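Local coordinates for protein PrgA (Enterococcus faecalis, PDB 6Z9K) that protects enterococcal cells against unwanted conjugation as a cell-wall-anchored surface exclusion protein, here represented by its CAP domain, at residues K57-M62 with S159-Q164; E165-M170 with P210-I215; G12-N17 with N48-K53. One frame throughout, in Å; residues are numbered along the deposited sequence.

In the fold
The three contacts lie at different depths in the CAP domain and come one after another along the chain without interleaving: 12-17 with 48-53 first, then 57-62 with 159-164, then 165-170 with 210-215. Helix 160-176 ties them together. Its first turns belong to contact 1 and the next ones to contact 2, whose centres are about 14 Å apart, while contact 3 borders the same helix through Tyr161, Gln164 and Arg168. Contact 2 lies about 6 Å from the centre of the chain, the others about 16 to 17 Å out. One helix thus links the N-terminal loops to the three-stranded sheet near the magnesium ion.

Contact 1: residues K57-M62 with S159-Q164; sequences KNKDVM and SKYTLQ
Ser159 faces Met62 as an antiparallel non-hydrogen-bonded pair, the end of a two-stranded sheet formed by 62-64 and 157-159, and the same serine is the N-cap of helix 160-176. The Met62 chain, bent at chi2 and chi3, curls back over it and rests SD against Ser159 CB at 3.7 Å. On the helix side, Ser159 OG accepts from Thr162 N at 3.0 Å, closing the capping bond. Its chi1 of 79° sets the hydroxyl between backbone N and carbonyl carbon, from where it can reach that amide in the first turn.

Lys160 N donates to Val61 O over 2.8 Å, almost straight along the C=O axis, so an amide of the first helical turn is satisfied by the incoming loop. The extended Lys160 side chain slants across the amide of Asn58, CD against OD1 and CG, and carries its ammonium on to a salt bridge with Glu75.

At Tyr161 the backbone N binds Asn58 O at 3.2 Å, approaching from well above the carbonyl plane. The ring lies alongside Lys59, which points the same way: Lys59 CG meets Tyr161 CG, and CE sits over the centre of the ring face, 3.7 Å from the centroid, in a CH-pi contact. Lys59 NZ follows as a cation-pi partner, 4.9 Å from that centroid, while its charge is also paired with Glu56. The other neighbours of Tyr161 include Phe49, which meets it edge-to-face.

One turn later, Gln164 reaches Asn58 through a shared water rather than directly: Asn58 ND2 donates a hydrogen bond to the water at 3.0 Å, and the water donates to Gln164 OE1 at 2.8 Å.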
loop_
_atom_site.group_PDB
_atom_site.type_symbol
_atom_site.label_atom_id
_atom_site.label_comp_id
_atom_site.label_asym_id
_atom_site.label_seq_id
_atom_site.Cartn_x
_atom_site.Cartn_y
_atom_site.Cartn_z
ATOM N N LYS A 57 18.766 12.441 -0.973
ATOM C CA LYS A 57 19.091 12.545 0.479
ATOM C C LYS A 57 18.415 11.423 1.266
ATOM O O LYS A 57 18.973 10.976 2.259
ATOM C CB LYS A 57 18.650 13.896 1.050
ATOM C CG LYS A 57 19.251 15.091 0.319
ATOM C CD LYS A 57 18.980 16.445 0.943
ATOM C CE LYS A 57 19.812 17.529 0.280
ATOM N NZ LYS A 57 19.441 18.888 0.743
ATOM N N ASN A 58 17.225 10.996 0.850
ATOM C CA ASN A 58 16.500 9.893 1.529
ATOM C C ASN A 58 17.308 8.596 1.390
ATOM O O ASN A 58 16.992 7.641 2.096
ATOM C CB ASN A 58 15.080 9.774 0.977
ATOM C CG ASN A 58 14.152 10.833 1.529
ATOM O OD1 ASN A 58 14.491 11.508 2.489
ATOM N ND2 ASN A 58 12.971 10.969 0.963
ATOM N N LYS A 59 18.287 8.540 0.496
ATOM C CA LYS A 59 19.089 7.306 0.274
ATOM C C LYS A 59 20.031 7.088 1.457
ATOM O O LYS A 59 20.520 5.978 1.569
ATOM C CB LYS A 59 19.881 7.365 -1.031
ATOM C CG LYS A 59 19.068 7.105 -2.278
ATOM C CD LYS A 59 19.899 7.071 -3.541
ATOM C CE LYS A 59 19.075 6.923 -4.801
ATOM N NZ LYS A 59 19.864 7.247 -6.019
ATOM N N ASP A 60 20.262 8.121 2.275
ATOM C CA ASP A 60 21.138 8.080 3.481
ATOM C C ASP A 60 20.290 8.243 4.739
ATOM O O ASP A 60 20.872 8.350 5.855
ATOM C CB ASP A 60 22.248 9.130 3.370
ATOM C CG ASP A 60 23.228 8.833 2.249
ATOM O OD1 ASP A 60 23.486 7.635 2.009
ATOM O OD2 ASP A 60 23.711 9.797 1.595
ATOM N N VAL A 61 18.963 8.217 4.619
ATOM C CA VAL A 61 18.086 8.121 5.821
ATOM C C VAL A 61 17.775 6.640 6.065
ATOM O O VAL A 61 17.002 6.043 5.289
ATOM C CB VAL A 61 16.813 8.976 5.701
ATOM C CG1 VAL A 61 15.970 8.884 6.964
ATOM C CG2 VAL A 61 17.135 10.425 5.393
ATOM N N MET A 62 18.357 6.039 7.102
ATOM C CA MET A 62 18.216 4.592 7.347
ATOM C C MET A 62 17.136 4.386 8.410
ATOM O O MET A 62 17.186 5.016 9.481
ATOM C CB MET A 62 19.544 3.954 7.765
ATOM C CG MET A 62 20.664 4.199 6.780
ATOM S SD MET A 62 20.235 3.679 5.082
ATOM C CE MET A 62 20.107 1.908 5.317
ATOM N N SER A 159 16.912 2.050 3.618
ATOM C CA SER A 159 16.795 3.515 3.467
ATOM C C SER A 159 15.336 3.849 3.222
ATOM O O SER A 159 14.599 3.003 2.668
ATOM C CB SER A 159 17.661 4.091 2.396
ATOM O OG SER A 159 17.110 3.903 1.123
ATOM N N LYS A 160 14.957 5.047 3.626
ATOM C CA LYS A 160 13.631 5.631 3.375
ATOM C C LYS A 160 13.385 5.654 1.859
ATOM O O LYS A 160 12.295 5.297 1.407
ATOM C CB LYS A 160 13.625 7.035 3.967
ATOM C CG LYS A 160 12.409 7.873 3.652
ATOM C CD LYS A 160 12.393 9.134 4.422
ATOM C CE LYS A 160 11.036 9.769 4.379
ATOM N NZ LYS A 160 10.988 10.902 5.328
ATOM N N TYR A 161 14.403 5.992 1.085
ATOM C CA TYR A 161 14.310 5.977 -0.398
ATOM C C TYR A 161 13.855 4.591 -0.853
ATOM O O TYR A 161 12.910 4.460 -1.636
ATOM C CB TYR A 161 15.655 6.354 -1.031
ATOM C CG TYR A 161 15.662 6.168 -2.523
ATOM C CD1 TYR A 161 15.970 4.939 -3.088
ATOM C CD2 TYR A 161 15.286 7.194 -3.368
ATOM C CE1 TYR A 161 15.917 4.733 -4.458
ATOM C CE2 TYR A 161 15.240 7.011 -4.747
ATOM C CZ TYR A 161 15.573 5.781 -5.293
ATOM O OH TYR A 161 15.514 5.586 -6.662
ATOM N N THR A 162 14.557 3.563 -0.402
ATOM C CA THR A 162 14.290 2.164 -0.805
ATOM C C THR A 162 12.868 1.763 -0.425
ATOM O O THR A 162 12.228 1.152 -1.263
ATOM C CB THR A 162 15.298 1.199 -0.195
ATOM O OG1 THR A 162 16.511 1.600 -0.804
ATOM C CG2 THR A 162 14.968 -0.249 -0.483
ATOM N N LEU A 163 12.426 2.053 0.795
ATOM C CA LEU A 163 11.028 1.722 1.165
ATOM C C LEU A 163 10.045 2.446 0.241
ATOM O O LEU A 163 9.063 1.820 -0.183
ATOM C CB LEU A 163 10.754 2.094 2.609
ATOM C CG LEU A 163 11.520 1.294 3.658
ATOM C CD1 LEU A 163 11.353 1.939 5.040
ATOM C CD2 LEU A 163 11.074 -0.164 3.621
ATOM N N GLN A 164 10.249 3.727 -0.092
ATOM C CA GLN A 164 9.257 4.466 -0.929
ATOM C C GLN A 164 9.288 3.881 -2.339
ATOM O O GLN A 164 8.231 3.763 -2.978
ATOM C CB GLN A 164 9.533 5.973 -0.946
ATOM C CG GLN A 164 9.243 6.617 0.399
ATOM C CD GLN A 164 9.306 8.129 0.416
ATOM O OE1 GLN A 164 9.700 8.769 -0.556
ATOM N NE2 GLN A 164 8.718 8.691 1.461
HETATM O O HOH W 1 12.397 9.007 -1.220
#

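Contact 2: residues E165-M170 with P210-I215; sequences ESIRKM and PKIHII
Ile212 pushes its CD1 end from strand 211-217 toward helix 160-176, into a hollow bordered by Ser166, Ile167 and Met170. Here the helix packs on one face of the three-stranded antiparallel sheet of the CAP domain; the axes of 165-170 and 211-215 approach to 10.3 Å and are inclined by 59°. Ser166 CB borders the hollow, 4.1 Å from Ile212 CD1, and Ile167 CG1 approaches the same methyl at 4.0 Å.

Met170 supplies the opposing bump. Its CG stands anti to the backbone N (chi1 176°), directing the thioether at the strand, where SD rests 3.8 Å from Ile212 CG2. The same sulfur lies 4.0 Å from Ile214 CD1, filling the groove between the two isoleucines; the modelled approach of Met170 CE to Ile212 CD1 is too close and therefore doubtful. Ile167 also packs on Leu76, Tyr79 and Thr80 of helix 70-90.

All five touching residues are buried, and Ser166 OG turns to Thr162 O and Tyr150 O. The Met170 side chain lies about 8 Å from the magnesium ion and from the side chain of its ligand His185. The joined surfaces are aliphatic apart from the thioether, so cohesion here rests on shape and apolar burial.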
loop_
_atom_site.group_PDB
_atom_site.type_symbol
_atom_site.label_atom_id
_atom_site.label_comp_id
_atom_site.label_asym_id
_atom_site.label_seq_id
_atom_site.Cartn_x
_atom_site.Cartn_y
_atom_site.Cartn_z
ATOM N N GLU A 165 10.470 3.524 -2.808
ATOM C CA GLU A 165 10.640 2.926 -4.158
ATOM C C GLU A 165 9.900 1.590 -4.184
ATOM O O GLU A 165 9.172 1.329 -5.160
ATOM C CB GLU A 165 12.127 2.789 -4.483
ATOM C CG GLU A 165 12.473 2.236 -5.872
ATOM C CD GLU A 165 13.990 2.155 -6.027
ATOM O OE1 GLU A 165 14.645 1.628 -5.063
ATOM O OE2 GLU A 165 14.540 2.651 -7.057
ATOM N N SER A 166 10.096 0.755 -3.174
ATOM C CA SER A 166 9.490 -0.595 -3.112
ATOM C C SER A 166 7.968 -0.486 -3.049
ATOM O O SER A 166 7.261 -1.282 -3.669
ATOM C CB SER A 166 10.043 -1.293 -1.888
ATOM O OG SER A 166 11.452 -1.541 -2.029
ATOM N N ILE A 167 7.476 0.424 -2.229
ATOM C CA ILE A 167 6.014 0.596 -2.067
ATOM C C ILE A 167 5.407 1.014 -3.396
ATOM O O ILE A 167 4.350 0.445 -3.785
ATOM C CB ILE A 167 5.681 1.537 -0.902
ATOM C CG1 ILE A 167 6.006 0.866 0.430
ATOM C CG2 ILE A 167 4.240 2.003 -1.032
ATOM C CD1 ILE A 167 6.017 1.810 1.579
ATOM N N ARG A 168 6.008 1.962 -4.099
ATOM C CA ARG A 168 5.372 2.370 -5.366
ATOM C C ARG A 168 5.410 1.184 -6.338
ATOM O O ARG A 168 4.440 0.999 -7.058
ATOM C CB ARG A 168 6.062 3.597 -5.946
ATOM C CG ARG A 168 5.314 4.140 -7.157
ATOM C CD ARG A 168 6.123 5.265 -7.796
ATOM N NE ARG A 168 5.407 5.913 -8.890
ATOM C CZ ARG A 168 5.428 5.550 -10.167
ATOM N NH1 ARG A 168 6.147 4.548 -10.585
ATOM N NH2 ARG A 168 4.743 6.243 -11.064
ATOM N N LYS A 169 6.496 0.436 -6.420
ATOM C CA LYS A 169 6.646 -0.705 -7.356
ATOM C C LYS A 169 5.584 -1.739 -6.992
ATOM O O LYS A 169 4.948 -2.301 -7.884
ATOM C CB LYS A 169 8.058 -1.315 -7.281
ATOM C CG LYS A 169 8.295 -2.359 -8.358
ATOM C CD LYS A 169 9.733 -2.793 -8.394
ATOM C CE LYS A 169 9.912 -4.121 -9.106
ATOM N NZ LYS A 169 11.255 -4.724 -8.813
ATOM N N MET A 170 5.411 -2.000 -5.698
ATOM C CA MET A 170 4.361 -2.932 -5.224
ATOM C C MET A 170 2.976 -2.475 -5.673
ATOM O O MET A 170 2.209 -3.295 -6.201
ATOM C CB MET A 170 4.433 -3.070 -3.695
ATOM C CG MET A 170 3.344 -3.917 -3.133
ATOM S SD MET A 170 3.384 -3.843 -1.332
ATOM C CE MET A 170 4.850 -2.860 -1.107
ATOM N N PRO A 210 11.947 -9.649 3.647
ATOM C CA PRO A 210 11.107 -8.801 4.487
ATOM C C PRO A 210 9.878 -8.383 3.671
ATOM O O PRO A 210 9.834 -8.499 2.417
ATOM C CB PRO A 210 11.995 -7.642 4.900
ATOM C CG PRO A 210 12.936 -7.510 3.719
ATOM C CD PRO A 210 13.140 -8.923 3.173
ATOM N N LYS A 211 8.850 -7.968 4.404
ATOM C CA LYS A 211 7.495 -7.795 3.873
ATOM C C LYS A 211 7.003 -6.378 4.045
ATOM O O LYS A 211 7.438 -5.664 4.967
ATOM C CB LYS A 211 6.532 -8.652 4.686
ATOM C CG LYS A 211 6.758 -10.142 4.526
ATOM C CD LYS A 211 5.942 -10.864 5.595
ATOM C CE LYS A 211 6.275 -12.310 5.645
ATOM N NZ LYS A 211 5.578 -12.985 6.758
ATOM N N ILE A 212 6.104 -6.053 3.123
ATOM C CA ILE A 212 5.263 -4.836 3.238
ATOM C C ILE A 212 3.830 -5.302 3.409
ATOM O O ILE A 212 3.305 -6.006 2.534
ATOM C CB ILE A 212 5.391 -3.979 1.979
ATOM C CG1 ILE A 212 6.859 -3.645 1.679
ATOM C CG2 ILE A 212 4.476 -2.752 2.151
ATOM C CD1 ILE A 212 7.097 -3.031 0.296
ATOM N N HIS A 213 3.182 -4.852 4.474
ATOM C CA HIS A 213 1.771 -5.185 4.781
ATOM C C HIS A 213 0.923 -3.927 4.546
ATOM O O HIS A 213 1.080 -2.966 5.297
ATOM C CB HIS A 213 1.613 -5.632 6.260
ATOM C CG HIS A 213 2.512 -6.743 6.720
ATOM N ND1 HIS A 213 2.049 -8.038 6.913
ATOM C CD2 HIS A 213 3.813 -6.757 7.105
ATOM C CE1 HIS A 213 3.058 -8.802 7.337
ATOM N NE2 HIS A 213 4.140 -8.040 7.469
ATOM N N ILE A 214 0.080 -3.955 3.524
ATOM C CA ILE A 214 -0.908 -2.879 3.304
ATOM C C ILE A 214 -2.240 -3.363 3.873
ATOM O O ILE A 214 -2.811 -4.312 3.390
ATOM C CB ILE A 214 -0.981 -2.490 1.814
ATOM C CG1 ILE A 214 0.373 -1.966 1.320
ATOM C CG2 ILE A 214 -2.120 -1.472 1.630
ATOM C CD1 ILE A 214 0.382 -1.456 -0.140
ATOM N N ILE A 215 -2.664 -2.716 4.953
ATOM C CA ILE A 215 -3.876 -3.049 5.737
ATOM C C ILE A 215 -4.950 -1.991 5.435
ATOM O O ILE A 215 -4.677 -0.810 5.583
ATOM C CB ILE A 215 -3.534 -3.171 7.228
ATOM C CG1 ILE A 215 -2.351 -4.133 7.468
ATOM C CG2 ILE A 215 -4.805 -3.573 7.953
ATOM C CD1 ILE A 215 -2.480 -5.457 6.827
#

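Contact 3: residues G12-N17 with N48-K53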
loop_
_atom_site.group_PDB
_atom_site.type_symbol
_atom_site.label_atom_id
_atom_site.label_comp_id
_atom_site.label_asym_id
_atom_site.label_seq_id
_atom_site.Cartn_x
_atom_site.Cartn_y
_atom_site.Cartn_z
ATOM N N GLY A 12 9.877 14.705 -9.740
ATOM C CA GLY A 12 9.888 13.868 -8.523
ATOM C C GLY A 12 8.500 13.383 -8.127
ATOM O O GLY A 12 8.397 12.582 -7.185
ATOM N N HIS A 13 7.447 13.821 -8.817
ATOM C CA HIS A 13 6.047 13.507 -8.433
ATOM C C HIS A 13 5.866 12.013 -8.623
ATOM O O HIS A 13 6.094 11.523 -9.738
ATOM C CB HIS A 13 5.009 14.292 -9.248
ATOM C CG HIS A 13 3.618 14.221 -8.709
ATOM N ND1 HIS A 13 2.897 13.057 -8.714
ATOM C CD2 HIS A 13 2.794 15.157 -8.167
ATOM C CE1 HIS A 13 1.688 13.283 -8.192
ATOM N NE2 HIS A 13 1.606 14.568 -7.863
ATOM N N LYS A 14 5.423 11.316 -7.577
ATOM C CA LYS A 14 5.425 9.825 -7.566
ATOM C C LYS A 14 4.054 9.254 -7.917
ATOM O O LYS A 14 3.895 8.057 -7.839
ATOM C CB LYS A 14 5.935 9.357 -6.206
ATOM C CG LYS A 14 7.448 9.470 -6.100
ATOM C CD LYS A 14 7.950 9.472 -4.726
ATOM C CE LYS A 14 9.411 9.872 -4.591
ATOM N NZ LYS A 14 9.692 11.217 -5.147
ATOM N N GLY A 15 3.128 10.084 -8.381
ATOM C CA GLY A 15 1.790 9.624 -8.774
ATOM C C GLY A 15 1.883 8.501 -9.792
ATOM O O GLY A 15 2.766 8.519 -10.688
ATOM N N ILE A 16 0.989 7.545 -9.667
ATOM C CA ILE A 16 0.920 6.409 -10.600
ATOM C C ILE A 16 0.254 6.872 -11.883
ATOM O O ILE A 16 -0.843 7.490 -11.839
ATOM C CB ILE A 16 0.234 5.205 -9.935
ATOM C CG1 ILE A 16 1.070 4.769 -8.727
ATOM C CG2 ILE A 16 0.073 4.070 -10.930
ATOM C CD1 ILE A 16 0.302 3.921 -7.795
ATOM N N ASN A 17 0.859 6.545 -12.992
ATOM C CA ASN A 17 0.317 7.000 -14.303
ATOM C C ASN A 17 -0.715 5.994 -14.801
ATOM O O ASN A 17 -0.363 4.809 -14.969
ATOM C CB ASN A 17 1.449 7.142 -15.302
ATOM C CG ASN A 17 2.480 8.145 -14.836
ATOM O OD1 ASN A 17 2.110 9.285 -14.541
ATOM N ND2 ASN A 17 3.733 7.716 -14.715
ATOM N N ASN A 48 9.941 3.803 -14.054
ATOM C CA ASN A 48 10.982 4.696 -13.487
ATOM C C ASN A 48 10.432 5.253 -12.188
ATOM O O ASN A 48 9.351 5.776 -12.205
ATOM C CB ASN A 48 11.392 5.809 -14.443
ATOM C CG ASN A 48 11.997 5.235 -15.711
ATOM O OD1 ASN A 48 11.398 5.291 -16.783
ATOM N ND2 ASN A 48 13.119 4.554 -15.567
ATOM N N PHE A 49 11.124 5.057 -11.080
ATOM C CA PHE A 49 10.794 5.734 -9.799
ATOM C C PHE A 49 11.130 7.213 -9.902
ATOM O O PHE A 49 12.312 7.588 -10.025
ATOM C CB PHE A 49 11.551 5.096 -8.650
ATOM C CG PHE A 49 11.127 5.616 -7.306
ATOM C CD1 PHE A 49 9.819 5.507 -6.882
ATOM C CD2 PHE A 49 12.054 6.167 -6.446
ATOM C CE1 PHE A 49 9.425 5.983 -5.640
ATOM C CE2 PHE A 49 11.663 6.623 -5.201
ATOM C CZ PHE A 49 10.351 6.542 -4.811
ATOM N N PRO A 50 10.121 8.105 -9.850
ATOM C CA PRO A 50 10.361 9.535 -9.984
ATOM C C PRO A 50 11.163 10.039 -8.781
ATOM O O PRO A 50 10.751 9.787 -7.664
ATOM C CB PRO A 50 8.965 10.139 -10.039
ATOM C CG PRO A 50 8.111 8.998 -10.416
ATOM C CD PRO A 50 8.699 7.806 -9.705
ATOM N N THR A 51 12.262 10.729 -9.049
ATOM C CA THR A 51 13.259 11.132 -8.014
ATOM C C THR A 51 13.500 12.653 -8.041
ATOM O O THR A 51 13.680 13.214 -9.141
ATOM C CB THR A 51 14.537 10.304 -8.208
ATOM O OG1 THR A 51 15.037 10.552 -9.524
ATOM C CG2 THR A 51 14.306 8.820 -8.013
ATOM N N SER A 52 13.453 13.305 -6.879
ATOM C CA SER A 52 13.847 14.727 -6.687
ATOM C C SER A 52 15.162 14.760 -5.911
ATOM O O SER A 52 15.661 13.670 -5.564
ATOM C CB SER A 52 12.760 15.476 -5.972
ATOM O OG SER A 52 12.712 15.099 -4.607
ATOM N N LYS A 53 15.744 15.939 -5.644
ATOM C CA LYS A 53 17.021 15.976 -4.876
ATOM C C LYS A 53 16.717 15.571 -3.430
ATOM O O LYS A 53 17.552 14.873 -2.837
ATOM C CB LYS A 53 17.775 17.303 -5.047
ATOM C CG LYS A 53 18.880 17.237 -6.105
ATOM C CD LYS A 53 19.439 18.572 -6.593
ATOM C CE LYS A 53 20.199 19.330 -5.526
ATOM N NZ LYS A 53 20.464 20.731 -5.943
#
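Gly12, with no side chain, lies with its backbone against Thr51 and Ser52, its CA 3.8 Å from Thr51 C, where two irregular segments of the domain run beside each other. Ser52 occupies the N-cap position of helix 53-57, so 12-17 lies against the loop that leads into that helix. His13 meets the partner through its carbonyl, with Pro50 CB against His13 O at 3.2 Å. The CB of His13 points away from 48-53, and its ring is used locally: ND1 accepts from Gly15 N at 3.0 Å, and NE2 is held by Lys237 O.

Lys14 provides the polar link. A bend at chi4 (58°) swings its ammonium back to Gly12 O, which it meets in the carbonyl plane at 2.8 Å, and to Pro50 O at 3.1 Å, there tilted from the plane by 35°. Asp55 adds a salt bridge, so two carbonyls and a carboxylate share the charge. On the way, the aliphatic chain crosses Phe49 obliquely, Lys14 CE coming to 3.5 Å from Phe49 CZ.

The loops sit between several helices. Lys14 O and Gly15 O accept from Arg168 of helix 160-176, Lys14 and Phe49 touch Tyr79 of helix 70-90, and His13 packs on Lys239 and Leu242 of helix 239-245.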